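Local coordinates for putative membrane protein mmpL11 (Mycobacterium tuberculosis, PDB 4Y0L) that probably exports lipids to the mycobacterial cell envelope as an RND-family transporter, of which this fragment is a periplasmic domain, at residues 1-9 with 80-88; 29-40 with 48-56. All blocks are in the same frame, centred on the assembly; numbering follows the deposited sequence.

Contact 1: 1-9 with 80-88; sequences PVQVLVRFD and AGAAQVDVG
Ala83, the last residue of the type II' turn that leads out of helix 66-80, puts its CB 3.6 Å from CE1 of the Phe8 ring. From there the chain runs into strand 84-87, an outermost strand paired antiparallel to strand 2-7 in a ferredoxin-like βαββαβ fold. Gln84 forms a hydrogen-bonded pair with Arg7, closed by two backbone bonds. Its extended side chain also lays the amide over one face of the Arg7 guanidinium, the planes 22° apart and OE1 3.4 Å from CZ. The arginine reaches this position through bends at chi2 (119°) and chi3. Val85 turns to the other face of the sheet, where its CG1 meets Val4 CG1 at 3.8 Å. At Asp86 the carboxylate comes up at the guanidinium edge: OD2 makes a salt bridge with Arg7 NH1, modelled at a very short 2.5 Å, a length best taken as doubtful. A water is hydrogen-bonded to both Asp86 OD2 and Leu5 O, bridging this charged patch to the backbone. Val87 returns to the apolar face, with CG1 3.8 Å from Val2 CG1, and both valines pack on Ile69 and Met72 of helix 66-80. The pairing finishes at Gly88, whose N gives a nearly straight hydrogen bond (173°) to Gln3 O at 2.9 Å.

Contact 2: 29-40 with 48-56; sequences IAQAPNVVSVAP and GSALLSAVL
Ile29 and Ala54 form the tight part: CG2 of the isoleucine, anti to its own backbone N, reaches the alanine CB at 3.6 Å. The other branch of Ile29 carries CD1 to Leu52 CD1 at 4.0 Å, so one residue at the end of helix 19-29 covers two successive inward-facing side chains of strand 49-55. Alongside, the β-hairpin of strands 37-43 and 49-55 is joined by Val55 N to Ser37 O (2.8 Å) and by Ala39 N to Ser53 O (2.9 Å). Val36 N adds a longer, nearly straight bond to Val55 O at 3.2 Å; with Val36 and Ser37 both opposite Val55, this is a classic β bulge. The outer side is looser. Asn34, Val36 and Leu56 lie on the surface, a water donates to Pro40 O and Leu51 O and accepts from Ser53 N, and Ser53 OG hydrogen-bonds to Arg42. On the helix-covered face, Ile29 continues onto Met72 and Leu76 of helix 66-80, Leu52 rests on Ile25, and the Arg26 side chain, from helix 19-29, hydrogen-bonds to Val38 O and Ala39 O. Strand 2-7 hydrogen-bonds to the other edge of strand 49-55.

In the fold
Contact 2 is nested inside the chain loop that contact 1 closes, and their centres are about 11 Å apart. They meet where strands 2-7 and 49-55 run side by side in the middle of the sheet: Val4 O lies 2.8 Å from Leu52 N and Val2 N lies 2.8 Å from Ala54 O, both probable hydrogen bonds. Contact 1 thus supplies one outer strand, 84-87, and contact 2 the other, 37-43, giving the order 37-43, 49-55, 2-7, 84-87. The helices lie against one face of this sheet, where Ile29 from contact 2 touches Val4 from contact 1, and helix 66-80 spans both contacts.

Contact 1: 1-9 with 80-88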
loop_
_atom_site.group_PDB
_atom_site.type_symbol
_atom_site.label_atom_id
_atom_site.label_comp_id
_atom_site.label_asym_id
_atom_site.label_seq_id
_atom_site.Cartn_x
_atom_site.Cartn_y
_atom_site.Cartn_z
ATOM N N PRO A 1 -7.602 -8.157 -8.764
ATOM C CA PRO A 1 -6.491 -7.302 -8.333
ATOM C C PRO A 1 -6.884 -6.368 -7.188
ATOM O O PRO A 1 -7.609 -5.396 -7.404
ATOM C CB PRO A 1 -6.146 -6.513 -9.601
ATOM C CG PRO A 1 -6.548 -7.414 -10.716
ATOM C CD PRO A 1 -7.757 -8.166 -10.229
ATOM N N VAL A 2 -6.412 -6.669 -5.983
ATOM C CA VAL A 2 -6.725 -5.859 -4.811
ATOM C C VAL A 2 -5.938 -4.550 -4.847
ATOM O O VAL A 2 -4.733 -4.552 -5.092
ATOM C CB VAL A 2 -6.413 -6.616 -3.501
ATOM C CG1 VAL A 2 -6.820 -5.787 -2.286
ATOM C CG2 VAL A 2 -7.124 -7.960 -3.482
ATOM N N GLN A 3 -6.632 -3.442 -4.601
ATOM C CA GLN A 3 -6.026 -2.114 -4.630
ATOM C C GLN A 3 -5.781 -1.575 -3.226
ATOM O O GLN A 3 -6.646 -1.679 -2.358
ATOM C CB GLN A 3 -6.918 -1.136 -5.399
ATOM C CG GLN A 3 -7.065 -1.443 -6.874
ATOM C CD GLN A 3 -8.102 -0.562 -7.541
ATOM O OE1 GLN A 3 -9.305 -0.737 -7.341
ATOM N NE2 GLN A 3 -7.641 0.403 -8.328
ATOM N N VAL A 4 -4.602 -0.991 -3.018
ATOM C CA VAL A 4 -4.260 -0.346 -1.753
ATOM C C VAL A 4 -3.711 1.052 -2.019
ATOM O O VAL A 4 -2.760 1.220 -2.782
ATOM C CB VAL A 4 -3.227 -1.167 -0.955
ATOM C CG1 VAL A 4 -2.824 -0.439 0.326
ATOM C CG2 VAL A 4 -3.786 -2.540 -0.626
ATOM N N LEU A 5 -4.320 2.047 -1.379
ATOM C CA LEU A 5 -3.951 3.445 -1.572
ATOM C C LEU A 5 -3.281 4.010 -0.322
ATOM O O LEU A 5 -3.817 3.896 0.778
ATOM C CB LEU A 5 -5.189 4.275 -1.922
ATOM C CG LEU A 5 -4.928 5.707 -2.393
ATOM C CD1 LEU A 5 -4.393 5.716 -3.817
ATOM C CD2 LEU A 5 -6.192 6.540 -2.288
ATOM N N VAL A 6 -2.113 4.620 -0.503
ATOM C CA VAL A 6 -1.361 5.198 0.606
ATOM C C VAL A 6 -1.221 6.709 0.430
ATOM O O VAL A 6 -0.664 7.170 -0.564
ATOM C CB VAL A 6 0.043 4.572 0.728
ATOM C CG1 VAL A 6 0.694 4.982 2.042
ATOM C CG2 VAL A 6 -0.037 3.054 0.632
ATOM N N ARG A 7 -1.727 7.467 1.399
ATOM C CA ARG A 7 -1.646 8.927 1.363
ATOM C C ARG A 7 -0.713 9.442 2.447
ATOM O O ARG A 7 -0.723 8.947 3.576
ATOM C CB ARG A 7 -3.032 9.560 1.533
ATOM C CG ARG A 7 -3.986 9.297 0.379
ATOM C CD ARG A 7 -5.218 8.535 0.830
ATOM N NE ARG A 7 -6.274 9.421 1.313
ATOM C CZ ARG A 7 -7.315 9.023 2.041
ATOM N NH1 ARG A 7 -7.441 7.749 2.392
ATOM N NH2 ARG A 7 -8.227 9.902 2.430
ATOM N N PHE A 8 0.087 10.442 2.088
ATOM C CA PHE A 8 1.003 11.087 3.018
ATOM C C PHE A 8 0.583 12.531 3.263
ATOM O O PHE A 8 0.000 13.175 2.391
ATOM C CB PHE A 8 2.432 11.035 2.483
ATOM C CG PHE A 8 2.972 9.644 2.346
ATOM C CD1 PHE A 8 3.520 8.993 3.438
ATOM C CD2 PHE A 8 2.933 8.987 1.128
ATOM C CE1 PHE A 8 4.020 7.710 3.319
ATOM C CE2 PHE A 8 3.431 7.704 1.002
ATOM C CZ PHE A 8 3.977 7.064 2.100
ATOM N N ASP A 9 0.894 13.035 4.452
ATOM C CA ASP A 9 0.444 14.353 4.877
ATOM C C ASP A 9 1.419 15.454 4.472
ATOM O O ASP A 9 1.026 16.613 4.337
ATOM C CB ASP A 9 0.242 14.383 6.394
ATOM C CG ASP A 9 -1.176 14.749 6.793
ATOM O OD1 ASP A 9 -1.809 15.569 6.094
ATOM O OD2 ASP A 9 -1.659 14.216 7.814
ATOM N N ALA A 80 2.043 1.043 8.172
ATOM C CA ALA A 80 1.968 2.342 7.514
ATOM C C ALA A 80 2.334 3.480 8.463
ATOM O O ALA A 80 2.864 4.506 8.038
ATOM C CB ALA A 80 0.581 2.556 6.945
ATOM N N GLY A 81 2.051 3.297 9.748
ATOM C CA GLY A 81 2.356 4.311 10.742
ATOM C C GLY A 81 1.456 5.521 10.597
ATOM O O GLY A 81 0.233 5.403 10.659
ATOM N N ALA A 82 2.062 6.688 10.396
ATOM C CA ALA A 82 1.308 7.936 10.316
ATOM C C ALA A 82 0.609 8.086 8.967
ATOM O O ALA A 82 -0.361 8.834 8.843
ATOM C CB ALA A 82 2.225 9.120 10.568
ATOM N N ALA A 83 1.099 7.376 7.958
ATOM C CA ALA A 83 0.505 7.441 6.627
ATOM C C ALA A 83 -0.882 6.809 6.636
ATOM O O ALA A 83 -1.151 5.892 7.411
ATOM C CB ALA A 83 1.397 6.756 5.606
ATOM N N GLN A 84 -1.759 7.313 5.774
ATOM C CA GLN A 84 -3.124 6.814 5.678
ATOM C C GLN A 84 -3.205 5.694 4.645
ATOM O O GLN A 84 -2.690 5.834 3.539
ATOM C CB GLN A 84 -4.077 7.953 5.309
ATOM C CG GLN A 84 -5.532 7.695 5.656
ATOM C CD GLN A 84 -6.400 8.921 5.444
ATOM O OE1 GLN A 84 -5.914 9.979 5.041
ATOM N NE2 GLN A 84 -7.693 8.786 5.717
ATOM N N VAL A 85 -3.842 4.588 5.017
ATOM C CA VAL A 85 -3.996 3.443 4.122
ATOM C C VAL A 85 -5.470 3.089 3.949
ATOM O O VAL A 85 -6.257 3.185 4.889
ATOM C CB VAL A 85 -3.230 2.205 4.649
ATOM C CG1 VAL A 85 -3.521 0.968 3.798
ATOM C CG2 VAL A 85 -1.743 2.476 4.670
ATOM N N ASP A 86 -5.829 2.678 2.736
ATOM C CA ASP A 86 -7.183 2.236 2.432
ATOM C C ASP A 86 -7.151 1.092 1.430
ATOM O O ASP A 86 -6.461 1.170 0.413
ATOM C CB ASP A 86 -8.021 3.391 1.882
ATOM C CG ASP A 86 -8.365 4.419 2.941
ATOM O OD1 ASP A 86 -9.405 4.252 3.613
ATOM O OD2 ASP A 86 -7.598 5.392 3.101
ATOM N N VAL A 87 -7.897 0.033 1.728
ATOM C CA VAL A 87 -8.000 -1.119 0.841
ATOM C C VAL A 87 -9.327 -1.084 0.085
ATOM O O VAL A 87 -10.391 -0.933 0.684
ATOM C CB VAL A 87 -7.889 -2.447 1.619
ATOM C CG1 VAL A 87 -7.890 -3.630 0.659
ATOM C CG2 VAL A 87 -6.631 -2.461 2.476
ATOM N N GLY A 88 -9.256 -1.225 -1.234
ATOM C CA GLY A 88 -10.447 -1.248 -2.060
ATOM C C GLY A 88 -11.215 -2.546 -1.904
ATOM O O GLY A 88 -12.422 -2.601 -2.149
HETATM O O HOH W 1 -5.436 5.476 1.748
#

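Contact 2: 29-40 with 48-56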
loop_
_atom_site.group_PDB
_atom_site.type_symbol
_atom_site.label_atom_id
_atom_site.label_comp_id
_atom_site.label_asym_id
_atom_site.label_seq_id
_atom_site.Cartn_x
_atom_site.Cartn_y
_atom_site.Cartn_z
ATOM N N ILE A 29 1.973 -6.678 1.984
ATOM C CA ILE A 29 0.917 -7.078 1.060
ATOM C C ILE A 29 1.263 -8.414 0.410
ATOM O O ILE A 29 0.404 -9.281 0.260
ATOM C CB ILE A 29 0.692 -6.007 -0.035
ATOM C CG1 ILE A 29 0.050 -4.761 0.572
ATOM C CG2 ILE A 29 -0.206 -6.542 -1.158
ATOM C CD1 ILE A 29 0.092 -3.542 -0.329
ATOM N N ALA A 30 2.527 -8.575 0.031
ATOM C CA ALA A 30 2.980 -9.789 -0.638
ATOM C C ALA A 30 2.868 -11.008 0.273
ATOM O O ALA A 30 2.877 -12.145 -0.199
ATOM C CB ALA A 30 4.411 -9.620 -1.114
ATOM N N GLN A 31 2.767 -10.766 1.577
ATOM C CA GLN A 31 2.631 -11.841 2.554
ATOM C C GLN A 31 1.171 -12.224 2.784
ATOM O O GLN A 31 0.883 -13.232 3.430
ATOM C CB GLN A 31 3.273 -11.433 3.880
ATOM C CG GLN A 31 4.776 -11.657 3.931
ATOM C CD GLN A 31 5.425 -11.000 5.135
ATOM O OE1 GLN A 31 4.800 -10.203 5.835
ATOM N NE2 GLN A 31 6.686 -11.335 5.382
ATOM N N ALA A 32 0.253 -11.417 2.259
ATOM C CA ALA A 32 -1.173 -11.666 2.436
ATOM C C ALA A 32 -1.583 -12.993 1.796
ATOM O O ALA A 32 -0.916 -13.475 0.879
ATOM C CB ALA A 32 -1.982 -10.520 1.847
ATOM N N PRO A 33 -2.680 -13.595 2.285
ATOM C CA PRO A 33 -3.144 -14.871 1.726
ATOM C C PRO A 33 -3.487 -14.782 0.243
ATOM O O PRO A 33 -4.049 -13.784 -0.203
ATOM C CB PRO A 33 -4.398 -15.186 2.555
ATOM C CG PRO A 33 -4.803 -13.889 3.171
ATOM C CD PRO A 33 -3.533 -13.143 3.397
ATOM N N ASN A 34 -3.121 -15.811 -0.514
ATOM C CA ASN A 34 -3.474 -15.911 -1.929
ATOM C C ASN A 34 -2.897 -14.789 -2.806
ATOM O O ASN A 34 -3.192 -14.724 -3.999
ATOM C CB ASN A 34 -4.999 -15.947 -2.079
ATOM C CG ASN A 34 -5.643 -17.033 -1.233
ATOM O OD1 ASN A 34 -5.033 -18.069 -0.967
ATOM N ND2 ASN A 34 -6.881 -16.802 -0.807
ATOM N N VAL A 35 -2.084 -13.912 -2.221
ATOM C CA VAL A 35 -1.374 -12.886 -2.984
ATOM C C VAL A 35 -0.117 -13.505 -3.584
ATOM O O VAL A 35 0.575 -14.272 -2.916
ATOM C CB VAL A 35 -1.010 -11.667 -2.097
ATOM C CG1 VAL A 35 0.130 -10.845 -2.698
ATOM C CG2 VAL A 35 -2.226 -10.786 -1.895
ATOM N N VAL A 36 0.171 -13.183 -4.842
ATOM C CA VAL A 36 1.328 -13.760 -5.521
ATOM C C VAL A 36 2.195 -12.691 -6.192
ATOM O O VAL A 36 3.417 -12.839 -6.270
ATOM C CB VAL A 36 0.873 -14.817 -6.557
ATOM C CG1 VAL A 36 -0.089 -14.226 -7.575
ATOM C CG2 VAL A 36 2.065 -15.448 -7.251
ATOM N N SER A 37 1.569 -11.613 -6.652
ATOM C CA SER A 37 2.293 -10.499 -7.250
ATOM C C SER A 37 1.831 -9.174 -6.667
ATOM O O SER A 37 0.632 -8.935 -6.512
ATOM C CB SER A 37 2.107 -10.493 -8.767
ATOM O OG SER A 37 0.752 -10.733 -9.098
ATOM N N VAL A 38 2.797 -8.327 -6.328
ATOM C CA VAL A 38 2.521 -6.955 -5.928
ATOM C C VAL A 38 3.228 -6.003 -6.881
ATOM O O VAL A 38 4.447 -6.062 -7.038
ATOM C CB VAL A 38 2.983 -6.660 -4.497
ATOM C CG1 VAL A 38 2.446 -5.315 -4.047
ATOM C CG2 VAL A 38 2.525 -7.749 -3.541
ATOM N N ALA A 39 2.453 -5.132 -7.517
ATOM C CA ALA A 39 2.998 -4.138 -8.429
ATOM C C ALA A 39 3.852 -3.128 -7.670
ATOM O O ALA A 39 3.621 -2.890 -6.485
ATOM C CB ALA A 39 1.875 -3.427 -9.162
ATOM N N PRO A 40 4.846 -2.529 -8.348
ATOM C CA PRO A 40 5.523 -1.378 -7.741
ATOM C C PRO A 40 4.536 -0.235 -7.562
ATOM O O PRO A 40 3.486 -0.245 -8.206
ATOM C CB PRO A 40 6.615 -1.021 -8.757
ATOM C CG PRO A 40 6.762 -2.227 -9.622
ATOM C CD PRO A 40 5.423 -2.883 -9.655
ATOM N N GLY A 48 -0.047 12.971 -4.543
ATOM C CA GLY A 48 -0.700 12.983 -3.247
ATOM C C GLY A 48 -0.772 11.592 -2.647
ATOM O O GLY A 48 -0.806 11.436 -1.424
ATOM N N SER A 49 -0.779 10.580 -3.511
ATOM C CA SER A 49 -0.935 9.197 -3.071
ATOM C C SER A 49 -0.131 8.217 -3.918
ATOM O O SER A 49 0.398 8.571 -4.973
ATOM C CB SER A 49 -2.411 8.801 -3.106
ATOM O OG SER A 49 -2.936 8.941 -4.415
ATOM N N ALA A 50 -0.052 6.981 -3.436
ATOM C CA ALA A 50 0.590 5.895 -4.164
ATOM C C ALA A 50 -0.324 4.674 -4.188
ATOM O O ALA A 50 -0.779 4.211 -3.142
ATOM C CB ALA A 50 1.926 5.546 -3.532
ATOM N N LEU A 51 -0.589 4.160 -5.386
ATOM C CA LEU A 51 -1.428 2.979 -5.542
ATOM C C LEU A 51 -0.573 1.717 -5.613
ATOM O O LEU A 51 0.347 1.621 -6.425
ATOM C CB LEU A 51 -2.296 3.090 -6.799
ATOM C CG LEU A 51 -3.338 1.979 -6.973
ATOM C CD1 LEU A 51 -4.536 2.211 -6.062
ATOM C CD2 LEU A 51 -3.778 1.863 -8.425
ATOM N N LEU A 52 -0.884 0.761 -4.746
ATOM C CA LEU A 52 -0.271 -0.561 -4.784
ATOM C C LEU A 52 -1.326 -1.600 -5.146
ATOM O O LEU A 52 -2.313 -1.767 -4.429
ATOM C CB LEU A 52 0.377 -0.896 -3.439
ATOM C CG LEU A 52 1.610 -0.064 -3.073
ATOM C CD1 LEU A 52 1.933 -0.188 -1.590
ATOM C CD2 LEU A 52 2.810 -0.481 -3.916
ATOM N N SER A 53 -1.113 -2.286 -6.267
ATOM C CA SER A 53 -2.065 -3.274 -6.761
ATOM C C SER A 53 -1.500 -4.686 -6.658
ATOM O O SER A 53 -0.442 -4.987 -7.214
ATOM C CB SER A 53 -2.449 -2.966 -8.209
ATOM O OG SER A 53 -1.362 -3.207 -9.088
ATOM N N ALA A 54 -2.221 -5.545 -5.944
ATOM C CA ALA A 54 -1.800 -6.924 -5.725
ATOM C C ALA A 54 -2.679 -7.895 -6.495
ATOM O O ALA A 54 -3.906 -7.874 -6.377
ATOM C CB ALA A 54 -1.832 -7.254 -4.250
ATOM N N VAL A 55 -2.039 -8.752 -7.281
ATOM C CA VAL A 55 -2.750 -9.800 -7.992
ATOM C C VAL A 55 -2.871 -11.040 -7.110
ATOM O O VAL A 55 -1.943 -11.398 -6.378
ATOM C CB VAL A 55 -2.054 -10.161 -9.309
ATOM C CG1 VAL A 55 -2.797 -11.281 -10.013
ATOM C CG2 VAL A 55 -1.964 -8.942 -10.213
ATOM N N LEU A 56 -4.030 -11.683 -7.189
ATOM C CA LEU A 56 -4.341 -12.846 -6.372
ATOM C C LEU A 56 -4.414 -14.101 -7.225
ATOM O O LEU A 56 -5.193 -14.160 -8.178
ATOM C CB LEU A 56 -5.664 -12.633 -5.637
ATOM C CG LEU A 56 -5.600 -11.583 -4.530
ATOM C CD1 LEU A 56 -6.987 -11.251 -4.004
ATOM C CD2 LEU A 56 -4.704 -12.093 -3.415
HETATM O O HOH W 2 0.768 -0.502 -8.085
#